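PDB 3C2G: beta-catenin homolog sys-1 from Caenorhabditis elegans, which regulates transcription in the Wnt asymmetry pathway, binding the TCF transcription factor pop-1 directly and activating or repressing target genes. Local coordinates for residues Y73-W78 with K134-Q139; S445-E450 with E492-H497; V531-C536 with E541-S546. All blocks are in the same frame, centred on the assembly; numbering follows the deposited sequence.

How the interactions relate
All three contacts are buried joins between helices of an armadillo domain; none is a surface contact. Interaction 1 stands apart near the N-terminal end, with its centre about 70 Å from that of interaction 2 and about 81 Å from that of interaction 3. Interactions 2 and 3 are neighbours, their centres about 15 Å apart. They meet at Ile495 of helix 494-507, which packs on Leu532 and Val542. The chemistry differs. In interaction 1 a cysteine sulfur lies against a helix. Interaction 2 pairs a histidine and a serine by a hydrogen bond, with leucines alongside. In interaction 3 only apolar side chains meet, between two helices joined by a short connection.

Interaction 1: residues Y73-W78 with K134-Q139; sequences YYAQLW and KHCANQ
Ala75 comes first along helix 71-90, and it meets Cys136 of helix 134-150. Its carbonyl oxygen O lies 3.5 Å from Cys136 SG. This is a van der Waals contact between backbone and thiol. The methyl group plays a smaller part, with Ala75 CB 4.5 Å from the same sulfur. The two backbones also come nearest here, at 6.6 Å between Ala75 CA and Cys136 CA. One turn on, Trp78 touches the sulfur with its CB, 4.0 Å from Cys136 SG. Its indole does not take part. With CG anti to the carbonyl carbon (chi1 -57°), the ring swings back over its own helix, where Tyr74 O lies 3.0 Å above one face, near the rim. Its NE1 is hydrogen-bonded to Gly61 O. Cys136 thus sets one sulfur against a single helical turn, with no hydrogen bond across the contact. Around this pair, Ala75 and Trp78 also touch His132 and Met133, just before helix 134-150. Gln139 packs further along helix 71-90, on Tyr79 and Leu82. Tyr73 and Leu77 face helix 20-37, so helix 71-90 lies between helix 20-37 and helix 134-150 in the helical stack.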
loop_
_atom_site.group_PDB
_atom_site.type_symbol
_atom_site.label_atom_id
_atom_site.label_comp_id
_atom_site.label_asym_id
_atom_site.label_seq_id
_atom_site.Cartn_x
_atom_site.Cartn_y
_atom_site.Cartn_z
ATOM N N TYR A 73 38.579 24.291 16.847
ATOM C CA TYR A 73 38.074 25.650 16.841
ATOM C C TYR A 73 36.745 25.728 16.088
ATOM O O TYR A 73 35.749 26.214 16.621
ATOM C CB TYR A 73 39.092 26.637 16.243
ATOM C CG TYR A 73 38.454 27.979 15.996
ATOM C CD1 TYR A 73 38.260 28.879 17.044
ATOM C CD2 TYR A 73 37.977 28.320 14.730
ATOM C CE1 TYR A 73 37.638 30.097 16.834
ATOM C CE2 TYR A 73 37.349 29.534 14.508
ATOM C CZ TYR A 73 37.188 30.420 15.564
ATOM O OH TYR A 73 36.561 31.618 15.346
ATOM N N TYR A 74 36.741 25.242 14.853
ATOM C CA TYR A 74 35.558 25.317 14.013
ATOM C C TYR A 74 34.362 24.560 14.593
ATOM O O TYR A 74 33.230 25.040 14.511
ATOM C CB TYR A 74 35.865 24.826 12.602
ATOM C CG TYR A 74 36.633 25.797 11.736
ATOM C CD1 TYR A 74 36.080 27.028 11.362
ATOM C CD2 TYR A 74 37.900 25.469 11.253
ATOM C CE1 TYR A 74 36.780 27.919 10.539
ATOM C CE2 TYR A 74 38.612 26.349 10.427
ATOM C CZ TYR A 74 38.046 27.573 10.078
ATOM O OH TYR A 74 38.753 28.439 9.267
ATOM N N ALA A 75 34.607 23.396 15.191
ATOM C CA ALA A 75 33.529 22.630 15.833
ATOM C C ALA A 75 32.887 23.412 16.963
ATOM O O ALA A 75 31.671 23.352 17.163
ATOM C CB ALA A 75 34.031 21.297 16.340
ATOM N N GLN A 76 33.705 24.156 17.699
ATOM C CA GLN A 76 33.196 24.919 18.827
ATOM C C GLN A 76 32.393 26.150 18.387
ATOM O O GLN A 76 31.319 26.429 18.926
ATOM C CB GLN A 76 34.328 25.292 19.785
ATOM C CG GLN A 76 33.830 25.537 21.199
ATOM C CD GLN A 76 34.927 25.910 22.164
ATOM O OE1 GLN A 76 36.082 25.477 22.030
ATOM N NE2 GLN A 76 34.576 26.726 23.149
ATOM N N LEU A 77 32.908 26.866 17.397
ATOM C CA LEU A 77 32.210 28.019 16.840
ATOM C C LEU A 77 30.880 27.582 16.249
ATOM O O LEU A 77 29.823 28.067 16.670
ATOM C CB LEU A 77 33.078 28.721 15.783
ATOM C CG LEU A 77 32.473 29.871 14.975
ATOM C CD1 LEU A 77 32.182 31.078 15.842
ATOM C CD2 LEU A 77 33.408 30.247 13.850
ATOM N N TRP A 78 30.946 26.638 15.305
ATOM C CA TRP A 78 29.754 26.115 14.618
ATOM C C TRP A 78 28.735 25.463 15.555
ATOM O O TRP A 78 27.525 25.615 15.362
ATOM C CB TRP A 78 30.143 25.158 13.489
ATOM C CG TRP A 78 31.060 25.784 12.452
ATOM C CD1 TRP A 78 31.289 27.128 12.247
ATOM C CD2 TRP A 78 31.838 25.097 11.464
ATOM N NE1 TRP A 78 32.168 27.307 11.201
ATOM C CE2 TRP A 78 32.514 26.081 10.698
ATOM C CE3 TRP A 78 32.027 23.748 11.148
ATOM C CZ2 TRP A 78 33.375 25.756 9.651
ATOM C CZ3 TRP A 78 32.886 23.419 10.099
ATOM C CH2 TRP A 78 33.546 24.422 9.359
ATOM N N LYS A 134 31.332 15.461 14.886
ATOM C CA LYS A 134 30.142 14.600 14.974
ATOM C C LYS A 134 28.979 15.290 15.701
ATOM O O LYS A 134 27.816 15.058 15.387
ATOM C CB LYS A 134 30.468 13.223 15.598
ATOM C CG LYS A 134 30.574 13.188 17.140
ATOM C CD LYS A 134 30.888 11.793 17.693
ATOM C CE LYS A 134 32.319 11.365 17.353
ATOM N NZ LYS A 134 32.788 10.159 18.108
ATOM N N HIS A 135 29.305 16.159 16.650
ATOM C CA HIS A 135 28.286 16.901 17.384
ATOM C C HIS A 135 27.626 18.004 16.559
ATOM O O HIS A 135 26.452 18.298 16.753
ATOM C CB HIS A 135 28.858 17.446 18.687
ATOM C CG HIS A 135 29.503 16.395 19.528
ATOM N ND1 HIS A 135 28.780 15.406 20.160
ATOM C CD2 HIS A 135 30.805 16.152 19.812
ATOM C CE1 HIS A 135 29.609 14.609 20.811
ATOM N NE2 HIS A 135 30.844 15.040 20.619
ATOM N N CYS A 136 28.375 18.587 15.626
ATOM C CA CYS A 136 27.809 19.528 14.660
ATOM C C CYS A 136 26.862 18.833 13.698
ATOM O O CYS A 136 25.755 19.316 13.451
ATOM C CB CYS A 136 28.915 20.268 13.896
ATOM S SG CYS A 136 29.779 21.469 14.940
ATOM N N ALA A 137 27.306 17.694 13.171
ATOM C CA ALA A 137 26.475 16.825 12.340
ATOM C C ALA A 137 25.133 16.525 12.998
ATOM O O ALA A 137 24.074 16.700 12.381
ATOM C CB ALA A 137 27.213 15.532 12.049
ATOM N N ASN A 138 25.173 16.093 14.255
ATOM C CA ASN A 138 23.957 15.671 14.940
ATOM C C ASN A 138 22.982 16.817 15.080
ATOM O O ASN A 138 21.770 16.634 15.047
ATOM C CB ASN A 138 24.269 15.063 16.311
ATOM C CG ASN A 138 23.008 14.679 17.076
ATOM O OD1 ASN A 138 22.720 15.233 18.149
ATOM N ND2 ASN A 138 22.221 13.745 16.505
ATOM N N GLN A 139 23.529 18.011 15.210
ATOM C CA GLN A 139 22.732 19.210 15.340
ATOM C C GLN A 139 22.075 19.628 14.025
ATOM O O GLN A 139 20.937 20.084 14.016
ATOM C CB GLN A 139 23.608 20.331 15.870
ATOM C CG GLN A 139 22.841 21.285 16.723
ATOM C CD GLN A 139 23.682 21.874 17.802
ATOM O OE1 GLN A 139 24.822 22.312 17.564
ATOM N NE2 GLN A 139 23.127 21.911 19.014
#

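Interaction 2: residues S445-E450 with E492-H497; sequences SCLSCE and ENLIGH
Ser448 lays its hydroxyl at the edge of the His497 imidazole, in the plane of the ring. Ser448 OG and His497 ND1 are 2.8 Å apart and share a hydrogen bond. The serine OG stands between the backbone N and the carbonyl carbon (chi1 77°), which brings it to the ring edge. Ser448 CB follows behind, 3.4 Å from His497 ND1. The other ring nitrogen has two weak partners. His497 NE2 makes a weak hydrogen bond to Glu492 O, at 3.2 Å and bent to 129°, and another weak one to Asp487 OD1. Together with the ND1 bond they would tend to hold the ring's orientation. The contact joins the end of helix 437-448 to the start of helix 494-507, two helices of the armadillo domain with helix 457-472 between them in sequence. Asn493 takes the N-cap position of the later helix. Beside the polar pair, Leu447 packs on the histidine carbonyl, with Leu447 CG 4.0 Å from His497 O. Its methyl end meets Leu494 only loosely, and Leu447 CD2 stands 4.5 Å from Leu494 CD1. Both leucines also pack on helix 457-472, Leu447 on Ile464 and Leu494 on Phe468.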
loop_
_atom_site.group_PDB
_atom_site.type_symbol
_atom_site.label_atom_id
_atom_site.label_comp_id
_atom_site.label_asym_id
_atom_site.label_seq_id
_atom_site.Cartn_x
_atom_site.Cartn_y
_atom_site.Cartn_z
ATOM N N SER A 445 -23.997 -15.783 4.215
ATOM C CA SER A 445 -24.356 -14.679 5.097
ATOM C C SER A 445 -23.635 -13.347 4.779
ATOM O O SER A 445 -24.212 -12.295 4.992
ATOM C CB SER A 445 -24.261 -15.082 6.574
ATOM O OG SER A 445 -22.943 -14.951 7.067
ATOM N N CYS A 446 -22.412 -13.387 4.245
ATOM C CA CYS A 446 -21.754 -12.175 3.706
ATOM C C CYS A 446 -22.538 -11.563 2.555
ATOM O O CYS A 446 -22.442 -10.358 2.266
ATOM C CB CYS A 446 -20.371 -12.487 3.148
ATOM S SG CYS A 446 -19.156 -13.082 4.301
ATOM N N LEU A 447 -23.282 -12.420 1.878
ATOM C CA LEU A 447 -23.959 -12.077 0.652
ATOM C C LEU A 447 -25.201 -11.276 0.972
ATOM O O LEU A 447 -25.630 -10.439 0.170
ATOM C CB LEU A 447 -24.346 -13.375 -0.048
ATOM C CG LEU A 447 -24.147 -13.569 -1.540
ATOM C CD1 LEU A 447 -22.865 -12.927 -2.068
ATOM C CD2 LEU A 447 -24.169 -15.055 -1.815
ATOM N N SER A 448 -25.763 -11.519 2.155
ATOM C CA SER A 448 -27.070 -10.960 2.515
ATOM C C SER A 448 -27.155 -10.164 3.831
ATOM O O SER A 448 -28.224 -9.663 4.159
ATOM C CB SER A 448 -28.114 -12.076 2.535
ATOM O OG SER A 448 -27.985 -12.849 3.716
ATOM N N CYS A 449 -26.068 -10.057 4.595
ATOM C CA CYS A 449 -26.124 -9.303 5.866
ATOM C C CYS A 449 -26.510 -7.827 5.658
ATOM O O CYS A 449 -26.210 -7.235 4.620
ATOM C CB CYS A 449 -24.837 -9.457 6.697
ATOM S SG CYS A 449 -23.259 -9.173 5.820
ATOM N N GLU A 450 -27.222 -7.258 6.626
ATOM C CA GLU A 450 -27.729 -5.886 6.510
ATOM C C GLU A 450 -27.095 -4.963 7.538
ATOM O O GLU A 450 -27.105 -5.264 8.732
ATOM C CB GLU A 450 -29.257 -5.854 6.647
ATOM N N GLU A 492 -33.018 -19.030 4.767
ATOM C CA GLU A 492 -32.997 -19.077 3.306
ATOM C C GLU A 492 -31.849 -19.934 2.832
ATOM O O GLU A 492 -30.843 -20.067 3.523
ATOM C CB GLU A 492 -32.871 -17.668 2.718
ATOM C CG GLU A 492 -34.195 -16.957 2.553
ATOM C CD GLU A 492 -34.057 -15.468 2.261
ATOM O OE1 GLU A 492 -32.954 -15.013 1.872
ATOM O OE2 GLU A 492 -35.066 -14.741 2.428
ATOM N N ASN A 493 -32.013 -20.534 1.660
ATOM C CA ASN A 493 -30.908 -21.222 1.016
ATOM C C ASN A 493 -30.188 -20.301 0.026
ATOM O O ASN A 493 -30.574 -19.142 -0.151
ATOM C CB ASN A 493 -31.381 -22.530 0.367
ATOM C CG ASN A 493 -32.054 -22.323 -0.976
ATOM O OD1 ASN A 493 -32.608 -21.258 -1.276
ATOM N ND2 ASN A 493 -32.007 -23.357 -1.801
ATOM N N LEU A 494 -29.154 -20.829 -0.619
ATOM C CA LEU A 494 -28.298 -20.044 -1.501
ATOM C C LEU A 494 -29.071 -19.113 -2.431
ATOM O O LEU A 494 -28.711 -17.941 -2.563
ATOM C CB LEU A 494 -27.342 -20.949 -2.292
ATOM C CG LEU A 494 -26.237 -20.246 -3.092
ATOM C CD1 LEU A 494 -25.360 -19.334 -2.209
ATOM C CD2 LEU A 494 -25.373 -21.250 -3.852
ATOM N N ILE A 495 -30.137 -19.616 -3.055
ATOM C CA ILE A 495 -30.935 -18.786 -3.970
ATOM C C ILE A 495 -31.434 -17.510 -3.278
ATOM O O ILE A 495 -31.313 -16.423 -3.828
ATOM C CB ILE A 495 -32.162 -19.530 -4.597
ATOM C CG1 ILE A 495 -31.825 -20.952 -5.070
ATOM C CG2 ILE A 495 -32.750 -18.713 -5.733
ATOM C CD1 ILE A 495 -30.665 -21.046 -6.038
ATOM N N GLY A 496 -31.994 -17.662 -2.081
ATOM C CA GLY A 496 -32.482 -16.529 -1.286
ATOM C C GLY A 496 -31.394 -15.502 -1.017
ATOM O O GLY A 496 -31.621 -14.293 -1.139
ATOM N N HIS A 497 -30.208 -15.987 -0.671
ATOM C CA HIS A 497 -29.054 -15.122 -0.463
ATOM C C HIS A 497 -28.525 -14.444 -1.735
ATOM O O HIS A 497 -28.175 -13.266 -1.688
ATOM C CB HIS A 497 -27.952 -15.863 0.299
ATOM C CG HIS A 497 -28.378 -16.302 1.663
ATOM N ND1 HIS A 497 -28.390 -15.451 2.746
ATOM C CD2 HIS A 497 -28.848 -17.491 2.114
ATOM C CE1 HIS A 497 -28.826 -16.101 3.811
ATOM N NE2 HIS A 497 -29.108 -17.341 3.455
#

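Interaction 3: residues V531-C536 with E541-S546; sequences VLMEQC and EVAQYS
No flat group enters the contact between Met533 and Val542. The one aromatic ring here, that of Tyr545, sits beyond the touching side chains, and the backbone carbon C of Glu541 lies at its edge, in the plane of the ring. The join is therefore made by aliphatic groups, including the carbons of a selenomethionine, Met533. Its extended chain (chi2 167°, chi3 164°) carries CE past the valine to Ala543. Two of its carbons touch the valine. Met533 CG is 3.7 Å from Val542 CB, and the terminal Met533 CE is 3.7 Å from Val542 CG1. The two side chains run at a slant to each other. The same methyl reaches the next residue, with Met533 CE 4.1 Å from Ala543 CB. The other valine branch sits between two residues of helix 515-535. Val542 CG2 is 3.9 Å from Leu532 CB and 4.0 Å from Met533 CG. The valine's own carbonyl accepts a hydrogen bond from Ser546, 2.8 Å from Ser546 OG to Val542 O, with the donor tilted 33° from the carbonyl plane. This bond falls where helix 539-544 ends. Outside the pair, Leu532 and Val542 share Ile495 of helix 494-507. Met533 touches Ile576 and Ala543 touches His579, both on helix 563-579. Helix 515-535 and the short helix 539-544 form an antiparallel helical hairpin packed through its apolar inner side, within the all-helical stack of the armadillo domain.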
loop_
_atom_site.group_PDB
_atom_site.type_symbol
_atom_site.label_atom_id
_atom_site.label_comp_id
_atom_site.label_asym_id
_atom_site.label_seq_id
_atom_site.Cartn_x
_atom_site.Cartn_y
_atom_site.Cartn_z
ATOM N N VAL A 531 -25.894 -21.665 -13.771
ATOM C CA VAL A 531 -25.047 -22.746 -13.314
ATOM C C VAL A 531 -25.793 -23.610 -12.307
ATOM O O VAL A 531 -25.780 -24.819 -12.433
ATOM C CB VAL A 531 -23.705 -22.221 -12.740
ATOM C CG1 VAL A 531 -22.966 -23.314 -12.043
ATOM C CG2 VAL A 531 -22.837 -21.644 -13.861
ATOM N N LEU A 532 -26.466 -22.987 -11.335
ATOM C CA LEU A 532 -27.239 -23.725 -10.331
ATOM C C LEU A 532 -28.326 -24.561 -10.982
ATOM O O LEU A 532 -28.542 -25.713 -10.597
ATOM C CB LEU A 532 -27.874 -22.789 -9.310
ATOM C CG LEU A 532 -26.969 -22.209 -8.222
ATOM C CD1 LEU A 532 -27.545 -20.889 -7.698
ATOM C CD2 LEU A 532 -26.737 -23.205 -7.083
HETATM N N MSE A 533 -29.004 -23.981 -11.971
HETATM C CA MSE A 533 -30.038 -24.698 -12.698
HETATM C C MSE A 533 -29.478 -25.972 -13.315
HETATM O O MSE A 533 -30.023 -27.053 -13.097
HETATM C CB MSE A 533 -30.682 -23.808 -13.757
HETATM C CG MSE A 533 -31.785 -22.950 -13.209
HETATM SE SE MSE A 533 -32.319 -21.537 -14.439
HETATM C CE MSE A 533 -34.049 -21.016 -13.654
ATOM N N GLU A 534 -28.364 -25.837 -14.032
ATOM C CA GLU A 534 -27.774 -26.939 -14.778
ATOM C C GLU A 534 -27.057 -27.985 -13.911
ATOM O O GLU A 534 -27.311 -29.186 -14.029
ATOM C CB GLU A 534 -26.817 -26.390 -15.838
ATOM C CG GLU A 534 -26.006 -27.457 -16.555
ATOM C CD GLU A 534 -25.720 -27.107 -17.997
ATOM O OE1 GLU A 534 -25.677 -25.904 -18.325
ATOM O OE2 GLU A 534 -25.540 -28.044 -18.803
ATOM N N GLN A 535 -26.170 -27.510 -13.041
ATOM C CA GLN A 535 -25.210 -28.358 -12.347
ATOM C C GLN A 535 -25.766 -29.051 -11.116
ATOM O O GLN A 535 -25.269 -30.103 -10.719
ATOM C CB GLN A 535 -23.992 -27.532 -11.963
ATOM C CG GLN A 535 -22.699 -28.125 -12.451
ATOM C CD GLN A 535 -22.508 -27.976 -13.942
ATOM O OE1 GLN A 535 -21.971 -28.866 -14.593
ATOM N NE2 GLN A 535 -22.951 -26.851 -14.494
ATOM N N CYS A 536 -26.784 -28.452 -10.508
ATOM C CA CYS A 536 -27.468 -29.046 -9.361
ATOM C C CYS A 536 -28.808 -29.665 -9.754
ATOM O O CYS A 536 -29.575 -30.073 -8.892
ATOM C CB CYS A 536 -27.689 -28.000 -8.269
ATOM S SG CYS A 536 -26.207 -27.089 -7.766
ATOM N N GLU A 541 -36.496 -25.499 -8.881
ATOM C CA GLU A 541 -36.217 -24.896 -7.588
ATOM C C GLU A 541 -35.689 -23.464 -7.727
ATOM O O GLU A 541 -36.153 -22.564 -7.029
ATOM C CB GLU A 541 -35.230 -25.786 -6.799
ATOM C CG GLU A 541 -35.173 -25.540 -5.277
ATOM C CD GLU A 541 -34.139 -26.412 -4.523
ATOM O OE1 GLU A 541 -34.071 -26.306 -3.272
ATOM O OE2 GLU A 541 -33.395 -27.203 -5.161
ATOM N N VAL A 542 -34.738 -23.255 -8.636
ATOM C CA VAL A 542 -34.174 -21.925 -8.844
ATOM C C VAL A 542 -35.238 -20.935 -9.302
ATOM O O VAL A 542 -35.335 -19.823 -8.773
ATOM C CB VAL A 542 -32.980 -21.931 -9.845
ATOM C CG1 VAL A 542 -32.637 -20.526 -10.275
ATOM C CG2 VAL A 542 -31.766 -22.578 -9.223
ATOM N N ALA A 543 -36.037 -21.349 -10.279
ATOM C CA ALA A 543 -37.092 -20.507 -10.803
ATOM C C ALA A 543 -38.076 -20.117 -9.713
ATOM O O ALA A 543 -38.348 -18.927 -9.515
ATOM C CB ALA A 543 -37.796 -21.195 -11.931
ATOM N N GLN A 544 -38.592 -21.095 -8.976
ATOM C CA GLN A 544 -39.595 -20.757 -7.965
ATOM C C GLN A 544 -39.005 -20.034 -6.753
ATOM O O GLN A 544 -39.682 -19.220 -6.138
ATOM C CB GLN A 544 -40.523 -21.934 -7.614
ATOM C CG GLN A 544 -39.903 -23.073 -6.842
ATOM C CD GLN A 544 -40.629 -24.415 -7.048
ATOM O OE1 GLN A 544 -41.772 -24.464 -7.527
ATOM N NE2 GLN A 544 -39.954 -25.508 -6.682
ATOM N N TYR A 545 -37.737 -20.279 -6.440
ATOM C CA TYR A 545 -37.081 -19.505 -5.383
ATOM C C TYR A 545 -36.595 -18.118 -5.836
ATOM O O TYR A 545 -35.989 -17.389 -5.049
ATOM C CB TYR A 545 -35.936 -20.290 -4.735
ATOM C CG TYR A 545 -36.362 -21.304 -3.698
ATOM C CD1 TYR A 545 -36.519 -20.940 -2.364
ATOM C CD2 TYR A 545 -36.599 -22.633 -4.048
ATOM C CE1 TYR A 545 -36.907 -21.876 -1.401
ATOM C CE2 TYR A 545 -36.986 -23.574 -3.099
ATOM C CZ TYR A 545 -37.137 -23.192 -1.782
ATOM O OH TYR A 545 -37.512 -24.126 -0.842
ATOM N N SER A 546 -36.875 -17.744 -7.082
ATOM C CA SER A 546 -36.462 -16.434 -7.609
ATOM C C SER A 546 -37.574 -15.393 -7.737
ATOM O O SER A 546 -37.431 -14.428 -8.489
ATOM C CB SER A 546 -35.788 -16.604 -8.965
ATOM O OG SER A 546 -34.518 -17.177 -8.783
#